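Local structure of FAD-dependent pyridine nucleotide-disulphide oxidoreductase (Desulfovibrio vulgaris, 3IWA) at residues N300-K305 against T396-G401; L354-A359 against A366-V371; D431-E436 against A453-D458. The protein probably catalyses FAD-dependent oxidation of NADH or NADPH, passing the electrons to a disulphide or related acceptor, as in other pyridine nucleotide-disulphide oxidoreductases. All coordinates share one frame; numbering follows the deposited sequence.

From the N terminus the chain first builds what is, by family, the nucleotide-binding part of the oxidoreductase, and 300-305 is a loop there between two short strands. Contact 1 closes the longest loop, bringing 396-401 of the dimerisation domain back against it. Nested inside that loop is contact 2, a short closure in which strand 366-372, an outermost strand of the sheet within this chain, returns along helix 356-361. Contact 3 follows in series, joining helix 429-433 to helix 449-461 near the C terminus. No two closures cross. Leu400 O meets Leu354 N between contacts 1 and 2, Val369 packs on Val456 between 2 and 3, and an Arg397-Asp458 salt bridge joins 1 to 3.

Contact 1 of 3, residues N300-K305 against T396-G401; sequences NLVTGK and TRRVLG
Val302 carries this contact from the loop side, meeting Arg398 through its backbone oxygen and both Arg398 and Leu400 through its methyls. A hydrogen bond runs from Arg398 NH2 to Val302 O, 2.8 Å long and fairly straight at 160°. The oxygen lies near the guanidinium plane, at its edge, and the donor is tilted 19° from the carbonyl plane. A bend at chi3 (62°) in the otherwise extended Arg398 chain brings the group there.

The van der Waals part centres on Val302 CG1, 3.9 Å from Leu400 CD2; it also lies 3.6 Å from the backbone oxygen Leu400 O. That CD2 sits over the centre of the guanidinium, 3.8 Å above its plane, so the group is held at an edge by the carbonyl and on one face by the methyl.

Within the loop, Asn300 OD1 accepts from Val302 N at 2.9 Å, an Asx turn, and also from Thr303 N, which fixes the peptides around Val302. Leu400 and Gly401 face Val391 in a classic beta bulge. The contact joins the loop between strands 296-299 and 306-307 to strand 399-406, flanked in its sheet by strands 386-393 and 348-353, and to the residues leading into it.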
loop_
_atom_site.group_PDB
_atom_site.type_symbol
_atom_site.label_atom_id
_atom_site.label_comp_id
_atom_site.label_asym_id
_atom_site.label_seq_id
_atom_site.Cartn_x
_atom_site.Cartn_y
_atom_site.Cartn_z
ATOM N N ASN A 300 -18.465 -8.090 5.487
ATOM C CA ASN A 300 -17.247 -8.454 4.819
ATOM C C ASN A 300 -17.253 -7.630 3.552
ATOM O O ASN A 300 -18.148 -7.801 2.750
ATOM C CB ASN A 300 -17.239 -9.951 4.498
ATOM C CG ASN A 300 -15.961 -10.400 3.813
ATOM O OD1 ASN A 300 -15.605 -9.910 2.748
ATOM N ND2 ASN A 300 -15.277 -11.319 4.421
ATOM N N LEU A 301 -16.293 -6.728 3.357
ATOM C CA LEU A 301 -16.350 -5.875 2.147
ATOM C C LEU A 301 -15.978 -6.553 0.801
ATOM O O LEU A 301 -16.072 -5.925 -0.247
ATOM C CB LEU A 301 -15.569 -4.576 2.345
ATOM C CG LEU A 301 -16.055 -3.753 3.550
ATOM C CD1 LEU A 301 -15.042 -2.675 3.848
ATOM C CD2 LEU A 301 -17.420 -3.138 3.326
ATOM N N VAL A 302 -15.536 -7.804 0.823
ATOM C CA VAL A 302 -15.234 -8.510 -0.422
ATOM C C VAL A 302 -16.468 -9.303 -0.794
ATOM O O VAL A 302 -16.945 -9.198 -1.925
ATOM C CB VAL A 302 -14.062 -9.478 -0.325
ATOM C CG1 VAL A 302 -14.010 -10.380 -1.608
ATOM C CG2 VAL A 302 -12.740 -8.740 -0.124
ATOM N N THR A 303 -16.999 -10.069 0.157
ATOM C CA THR A 303 -18.141 -10.931 -0.129
ATOM C C THR A 303 -19.474 -10.223 -0.145
ATOM O O THR A 303 -20.424 -10.746 -0.693
ATOM C CB THR A 303 -18.295 -12.055 0.894
ATOM O OG1 THR A 303 -18.599 -11.496 2.174
ATOM C CG2 THR A 303 -17.047 -12.881 0.976
ATOM N N GLY A 304 -19.559 -9.056 0.492
ATOM C CA GLY A 304 -20.823 -8.325 0.616
ATOM C C GLY A 304 -21.756 -8.966 1.634
ATOM O O GLY A 304 -22.930 -8.621 1.729
ATOM N N LYS A 305 -21.229 -9.910 2.389
ATOM C CA LYS A 305 -21.999 -10.605 3.385
ATOM C C LYS A 305 -21.439 -10.263 4.754
ATOM O O LYS A 305 -20.323 -9.753 4.884
ATOM C CB LYS A 305 -21.949 -12.125 3.161
ATOM C CG LYS A 305 -22.677 -12.560 1.881
ATOM C CD LYS A 305 -23.191 -14.019 1.960
ATOM C CE LYS A 305 -22.034 -15.019 2.107
ATOM N NZ LYS A 305 -22.492 -16.437 2.178
ATOM N N THR A 396 -16.237 -12.196 -13.301
ATOM C CA THR A 396 -16.281 -10.739 -13.095
ATOM C C THR A 396 -14.902 -10.110 -13.278
ATOM O O THR A 396 -14.785 -8.913 -13.447
ATOM C CB THR A 396 -16.725 -10.432 -11.678
ATOM O OG1 THR A 396 -15.815 -11.070 -10.761
ATOM C CG2 THR A 396 -18.167 -10.946 -11.452
ATOM N N ARG A 397 -13.875 -10.948 -13.212
ATOM C CA ARG A 397 -12.496 -10.523 -13.117
ATOM C C ARG A 397 -12.208 -9.753 -11.806
ATOM O O ARG A 397 -11.246 -9.025 -11.736
ATOM C CB ARG A 397 -12.087 -9.695 -14.345
ATOM C CG ARG A 397 -12.278 -10.399 -15.673
ATOM C CD ARG A 397 -11.966 -9.458 -16.884
ATOM N NE ARG A 397 -10.528 -9.243 -17.093
ATOM C CZ ARG A 397 -9.710 -10.074 -17.749
ATOM N NH1 ARG A 397 -10.146 -11.228 -18.275
ATOM N NH2 ARG A 397 -8.430 -9.771 -17.881
ATOM N N ARG A 398 -13.026 -9.922 -10.774
ATOM C CA ARG A 398 -12.805 -9.195 -9.502
ATOM C C ARG A 398 -11.665 -9.848 -8.765
ATOM O O ARG A 398 -11.503 -11.069 -8.816
ATOM C CB ARG A 398 -14.002 -9.239 -8.602
ATOM C CG ARG A 398 -14.984 -8.165 -8.817
ATOM C CD ARG A 398 -16.086 -8.254 -7.744
ATOM N NE ARG A 398 -15.562 -8.060 -6.395
ATOM C CZ ARG A 398 -16.043 -8.640 -5.292
ATOM N NH1 ARG A 398 -17.062 -9.486 -5.351
ATOM N NH2 ARG A 398 -15.478 -8.381 -4.118
ATOM N N VAL A 399 -10.853 -9.025 -8.121
ATOM C CA VAL A 399 -9.811 -9.523 -7.239
ATOM C C VAL A 399 -10.489 -9.747 -5.895
ATOM O O VAL A 399 -11.158 -8.885 -5.423
ATOM C CB VAL A 399 -8.630 -8.541 -7.157
ATOM C CG1 VAL A 399 -7.618 -9.033 -6.194
ATOM C CG2 VAL A 399 -7.970 -8.360 -8.554
ATOM N N LEU A 400 -10.351 -10.939 -5.320
ATOM C CA LEU A 400 -11.033 -11.279 -4.074
ATOM C C LEU A 400 -10.082 -11.281 -2.878
ATOM O O LEU A 400 -10.518 -11.348 -1.726
ATOM C CB LEU A 400 -11.721 -12.656 -4.191
ATOM C CG LEU A 400 -12.728 -12.861 -5.333
ATOM C CD1 LEU A 400 -13.224 -14.319 -5.530
ATOM C CD2 LEU A 400 -13.899 -11.906 -5.196
ATOM N N GLY A 401 -8.792 -11.268 -3.164
ATOM C CA GLY A 401 -7.792 -11.419 -2.149
ATOM C C GLY A 401 -6.387 -11.484 -2.693
ATOM O O GLY A 401 -6.162 -11.653 -3.903
#

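Contact 2 of 3, residues L354-A359 against A366-V371; sequences LTVEGA and AVNVHV
Val356 packs across Asn368 in a helix-on-strand contact within the dimerisation domain: the first turn of helix 356-361 rests beside strand 366-372, an outermost strand of the domain's antiparallel sheet. Val356 CB is 3.6 Å from Asn368 CB, and the two side chains cross at about a right angle. Val356 CG1 reaches over to Asn368 CG at 3.7 Å, while CG2 lies against Asn368 CB at 3.8 Å. A chi1 of 55° sets CG1 between the backbone N and the carbonyl carbon, and this turns it to the amide. On the strand, Asn368 CG stands anti to its own N (chi1 -157°), which turns a face of the amide to the valine, CG1 standing over it; no hydrogen bond joins the segments.

One helical turn on, Ala359 meets Ala366 methyl to methyl, CB to CB 3.6 Å. Ala359 also touches Val391 and Leu400, so the helix reaches strands 386-393 and 399-406; Asn368 touches Gln389 and Val391 of the adjacent strand. Val367, on the other face of the strand, packs on Leu461 of helix 449-461.

Behind the first shell, Thr355 is the N-cap that starts the helix and so places Val356. Its hydroxyl oxygen accepts a hydrogen bond from the backbone N-H of the helix's third residue: Gly358 N to Thr355 OG1 is 3.0 Å, with an angle of 160° at the hydrogen.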
loop_
_atom_site.group_PDB
_atom_site.type_symbol
_atom_site.label_atom_id
_atom_site.label_comp_id
_atom_site.label_asym_id
_atom_site.label_seq_id
_atom_site.Cartn_x
_atom_site.Cartn_y
_atom_site.Cartn_z
ATOM N N LEU A 354 -10.003 -12.911 0.633
ATOM C CA LEU A 354 -10.159 -14.356 0.588
ATOM C C LEU A 354 -8.953 -15.083 0.040
ATOM O O LEU A 354 -8.248 -14.577 -0.835
ATOM C CB LEU A 354 -11.349 -14.720 -0.272
ATOM C CG LEU A 354 -12.646 -14.023 0.073
ATOM C CD1 LEU A 354 -13.709 -14.364 -0.955
ATOM C CD2 LEU A 354 -13.061 -14.404 1.477
ATOM N N THR A 355 -8.718 -16.274 0.575
ATOM C CA THR A 355 -7.784 -17.199 -0.032
ATOM C C THR A 355 -8.564 -17.918 -1.123
ATOM O O THR A 355 -9.756 -17.846 -1.152
ATOM C CB THR A 355 -7.250 -18.249 0.973
ATOM O OG1 THR A 355 -8.314 -19.142 1.338
ATOM C CG2 THR A 355 -6.621 -17.583 2.245
ATOM N N VAL A 356 -7.882 -18.620 -2.011
ATOM C CA VAL A 356 -8.546 -19.374 -3.068
ATOM C C VAL A 356 -9.563 -20.415 -2.502
ATOM O O VAL A 356 -10.722 -20.475 -2.938
ATOM C CB VAL A 356 -7.496 -20.051 -4.030
ATOM C CG1 VAL A 356 -6.461 -20.945 -3.275
ATOM C CG2 VAL A 356 -8.216 -20.856 -5.126
ATOM N N GLU A 357 -9.130 -21.177 -1.504
ATOM C CA GLU A 357 -9.987 -22.180 -0.869
ATOM C C GLU A 357 -11.187 -21.486 -0.206
ATOM O O GLU A 357 -12.327 -21.933 -0.317
ATOM C CB GLU A 357 -9.199 -22.997 0.180
ATOM C CG GLU A 357 -7.975 -23.810 -0.377
ATOM C CD GLU A 357 -6.617 -23.023 -0.446
ATOM O OE1 GLU A 357 -6.555 -21.800 -0.106
ATOM O OE2 GLU A 357 -5.599 -23.660 -0.863
ATOM N N GLY A 358 -10.910 -20.359 0.451
ATOM C CA GLY A 358 -11.951 -19.514 0.991
ATOM C C GLY A 358 -12.910 -19.016 -0.065
ATOM O O GLY A 358 -14.107 -18.997 0.147
ATOM N N ALA A 359 -12.389 -18.568 -1.198
ATOM C CA ALA A 359 -13.278 -18.083 -2.264
ATOM C C ALA A 359 -14.059 -19.267 -2.844
ATOM O O ALA A 359 -15.242 -19.158 -3.125
ATOM C CB ALA A 359 -12.495 -17.329 -3.362
ATOM N N ALA A 366 -13.127 -19.274 -8.536
ATOM C CA ALA A 366 -11.932 -18.486 -8.293
ATOM C C ALA A 366 -10.701 -19.183 -8.764
ATOM O O ALA A 366 -10.640 -20.392 -8.759
ATOM C CB ALA A 366 -11.791 -18.212 -6.821
ATOM N N VAL A 367 -9.683 -18.407 -9.108
ATOM C CA VAL A 367 -8.399 -18.964 -9.462
ATOM C C VAL A 367 -7.301 -18.283 -8.661
ATOM O O VAL A 367 -7.341 -17.090 -8.412
ATOM C CB VAL A 367 -8.143 -18.883 -11.000
ATOM C CG1 VAL A 367 -8.927 -17.760 -11.630
ATOM C CG2 VAL A 367 -6.702 -18.684 -11.295
ATOM N N ASN A 368 -6.337 -19.070 -8.238
ATOM C CA ASN A 368 -5.197 -18.596 -7.522
ATOM C C ASN A 368 -4.025 -18.441 -8.488
ATOM O O ASN A 368 -3.529 -19.428 -9.037
ATOM C CB ASN A 368 -4.835 -19.611 -6.446
ATOM C CG ASN A 368 -4.043 -19.013 -5.299
ATOM O OD1 ASN A 368 -3.118 -19.635 -4.793
ATOM N ND2 ASN A 368 -4.419 -17.828 -4.858
ATOM N N VAL A 369 -3.588 -17.204 -8.680
ATOM C CA VAL A 369 -2.445 -16.868 -9.532
ATOM C C VAL A 369 -1.213 -16.530 -8.685
ATOM O O VAL A 369 -1.263 -15.664 -7.842
ATOM C CB VAL A 369 -2.829 -15.636 -10.371
ATOM C CG1 VAL A 369 -1.693 -15.183 -11.256
ATOM C CG2 VAL A 369 -4.062 -15.938 -11.185
ATOM N N HIS A 370 -0.102 -17.198 -8.908
ATOM C CA HIS A 370 1.105 -16.903 -8.142
ATOM C C HIS A 370 2.204 -16.268 -8.999
ATOM O O HIS A 370 2.273 -16.459 -10.188
ATOM C CB HIS A 370 1.639 -18.150 -7.446
ATOM C CG HIS A 370 1.798 -19.312 -8.358
ATOM N ND1 HIS A 370 2.971 -19.560 -9.042
ATOM C CD2 HIS A 370 0.920 -20.268 -8.748
ATOM C CE1 HIS A 370 2.815 -20.631 -9.806
ATOM N NE2 HIS A 370 1.581 -21.081 -9.645
ATOM N N VAL A 371 3.058 -15.520 -8.337
ATOM C CA VAL A 371 4.157 -14.846 -8.941
ATOM C C VAL A 371 5.274 -14.877 -7.934
ATOM O O VAL A 371 5.021 -14.695 -6.745
ATOM C CB VAL A 371 3.787 -13.390 -9.201
ATOM C CG1 VAL A 371 5.020 -12.603 -9.396
ATOM C CG2 VAL A 371 2.834 -13.278 -10.406
#

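Contact 3 of 3, residues D431-E436 against A453-D458; sequences DISNAE and AGNVAD
This is a buried, close helix-to-helix contact, in which Ile432 and Ser433 at the end of helix 429-433 press against Gly454 and Asn455 of the C-terminal helix 449-461, beside the dimer interface. The backbones approach at a glycine: Ser433 CA and Gly454 CA are only 4.3 Å apart. With no side chain on Gly454, the peptide joining Ile432 to Ser433 occupies the space directly before its CA. Ile432 adds a methyl to the same spot, its CG2 lying 3.9 Å from Gly454 N, while the rest of its side chain leads off to Met422 of helix 409-423.

The polar link is one residue further on. Ser433 OG donates to Asn455 OD1 at 2.9 Å, arriving in the carbonyl plane with a C=O...donor angle of 149°. Ser433 chi1 of -64° puts OG anti to the carbonyl carbon, beside the backbone N, where it meets Asn455. A water lies 2.8 Å from Ser433 O, to which it can donate, and makes a weaker approach to Asn455 OD1 at 3.3 Å.

Around this pair, Asn451 ND2 binds the Ile432 and Ala435 carbonyls. Ala457 packs on strands 366-372 and 386-393. Asp458 forms salt bridges with Arg397 and with Arg320 of the second subunit, a residue that also packs on Ser433 and Asn455. The buried amide oxygen receives the serine hydroxyl, which also has a weak bond to Val429 O, and the Ser433 bond helps fix the rotation of the Asn455 amide where Arg320 of the second subunit packs.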
loop_
_atom_site.group_PDB
_atom_site.type_symbol
_atom_site.label_atom_id
_atom_site.label_comp_id
_atom_site.label_asym_id
_atom_site.label_seq_id
_atom_site.Cartn_x
_atom_site.Cartn_y
_atom_site.Cartn_z
ATOM N N ASP A 431 -7.273 -3.298 -12.663
ATOM C CA ASP A 431 -6.923 -2.326 -11.656
ATOM C C ASP A 431 -5.646 -2.706 -11.003
ATOM O O ASP A 431 -4.912 -1.815 -10.595
ATOM C CB ASP A 431 -7.995 -2.153 -10.620
ATOM C CG ASP A 431 -9.211 -1.499 -11.180
ATOM O OD1 ASP A 431 -9.071 -0.471 -11.862
ATOM O OD2 ASP A 431 -10.302 -2.029 -10.981
ATOM N N ILE A 432 -5.347 -4.006 -10.954
ATOM C CA ILE A 432 -4.099 -4.492 -10.373
ATOM C C ILE A 432 -2.942 -4.361 -11.388
ATOM O O ILE A 432 -1.868 -3.909 -11.039
ATOM C CB ILE A 432 -4.199 -5.935 -9.888
ATOM C CG1 ILE A 432 -5.351 -6.121 -8.908
ATOM C CG2 ILE A 432 -2.882 -6.382 -9.265
ATOM C CD1 ILE A 432 -5.457 -5.125 -7.796
ATOM N N SER A 433 -3.191 -4.683 -12.653
ATOM C CA SER A 433 -2.235 -4.379 -13.751
ATOM C C SER A 433 -1.820 -2.890 -13.749
ATOM O O SER A 433 -0.694 -2.554 -14.009
ATOM C CB SER A 433 -2.815 -4.737 -15.159
ATOM O OG SER A 433 -3.053 -6.129 -15.325
ATOM N N ASN A 434 -2.770 -2.019 -13.508
ATOM C CA ASN A 434 -2.533 -0.576 -13.535
ATOM C C ASN A 434 -2.292 0.090 -12.173
ATOM O O ASN A 434 -2.119 1.299 -12.141
ATOM C CB ASN A 434 -3.708 0.120 -14.231
ATOM C CG ASN A 434 -3.733 -0.142 -15.709
ATOM O OD1 ASN A 434 -2.732 -0.494 -16.288
ATOM N ND2 ASN A 434 -4.890 0.038 -16.333
ATOM N N ALA A 435 -2.264 -0.677 -11.076
ATOM C CA ALA A 435 -2.158 -0.116 -9.720
ATOM C C ALA A 435 -0.982 0.813 -9.672
ATOM O O ALA A 435 0.108 0.434 -10.060
ATOM C CB ALA A 435 -1.981 -1.211 -8.664
ATOM N N GLU A 436 -1.179 2.013 -9.146
ATOM C CA GLU A 436 -0.162 3.052 -9.273
ATOM C C GLU A 436 0.751 3.019 -8.057
ATOM O O GLU A 436 0.797 3.941 -7.241
ATOM C CB GLU A 436 -0.757 4.441 -9.555
ATOM C CG GLU A 436 0.321 5.343 -10.075
ATOM C CD GLU A 436 -0.120 6.750 -10.427
ATOM O OE1 GLU A 436 -1.335 7.023 -10.503
ATOM O OE2 GLU A 436 0.786 7.585 -10.667
ATOM N N ALA A 453 1.535 -9.456 -11.090
ATOM C CA ALA A 453 0.492 -10.403 -10.688
ATOM C C ALA A 453 -0.786 -10.145 -11.465
ATOM O O ALA A 453 -1.459 -11.084 -11.865
ATOM C CB ALA A 453 0.228 -10.342 -9.178
ATOM N N GLY A 454 -1.142 -8.875 -11.649
ATOM C CA GLY A 454 -2.322 -8.518 -12.448
ATOM C C GLY A 454 -2.203 -8.926 -13.926
ATOM O O GLY A 454 -3.171 -9.339 -14.536
ATOM N N ASN A 455 -1.004 -8.836 -14.483
ATOM C CA ASN A 455 -0.770 -9.243 -15.878
ATOM C C ASN A 455 -0.854 -10.774 -16.056
ATOM O O ASN A 455 -1.522 -11.251 -16.979
ATOM C CB ASN A 455 0.583 -8.714 -16.372
ATOM C CG ASN A 455 0.649 -7.156 -16.402
ATOM O OD1 ASN A 455 -0.353 -6.436 -16.269
ATOM N ND2 ASN A 455 1.835 -6.666 -16.581
ATOM N N VAL A 456 -0.208 -11.522 -15.156
ATOM C CA VAL A 456 -0.323 -12.977 -15.149
ATOM C C VAL A 456 -1.763 -13.456 -14.966
ATOM O O VAL A 456 -2.206 -14.359 -15.662
ATOM C CB VAL A 456 0.570 -13.639 -14.102
ATOM C CG1 VAL A 456 0.308 -15.142 -14.087
ATOM C CG2 VAL A 456 2.031 -13.334 -14.367
ATOM N N ALA A 457 -2.531 -12.802 -14.102
ATOM C CA ALA A 457 -3.944 -13.148 -13.921
ATOM C C ALA A 457 -4.840 -12.849 -15.147
ATOM O O ALA A 457 -5.802 -13.569 -15.449
ATOM C CB ALA A 457 -4.476 -12.412 -12.699
ATOM N N ASP A 458 -4.587 -11.724 -15.801
ATOM C CA ASP A 458 -5.277 -11.397 -17.046
ATOM C C ASP A 458 -4.897 -12.438 -18.118
ATOM O O ASP A 458 -5.752 -12.886 -18.869
ATOM C CB ASP A 458 -4.915 -9.975 -17.482
ATOM C CG ASP A 458 -5.374 -9.641 -18.892
ATOM O OD1 ASP A 458 -6.448 -10.068 -19.340
ATOM O OD2 ASP A 458 -4.649 -8.899 -19.541
HETATM O O HOH W 1 0.382 -3.221 -16.451
#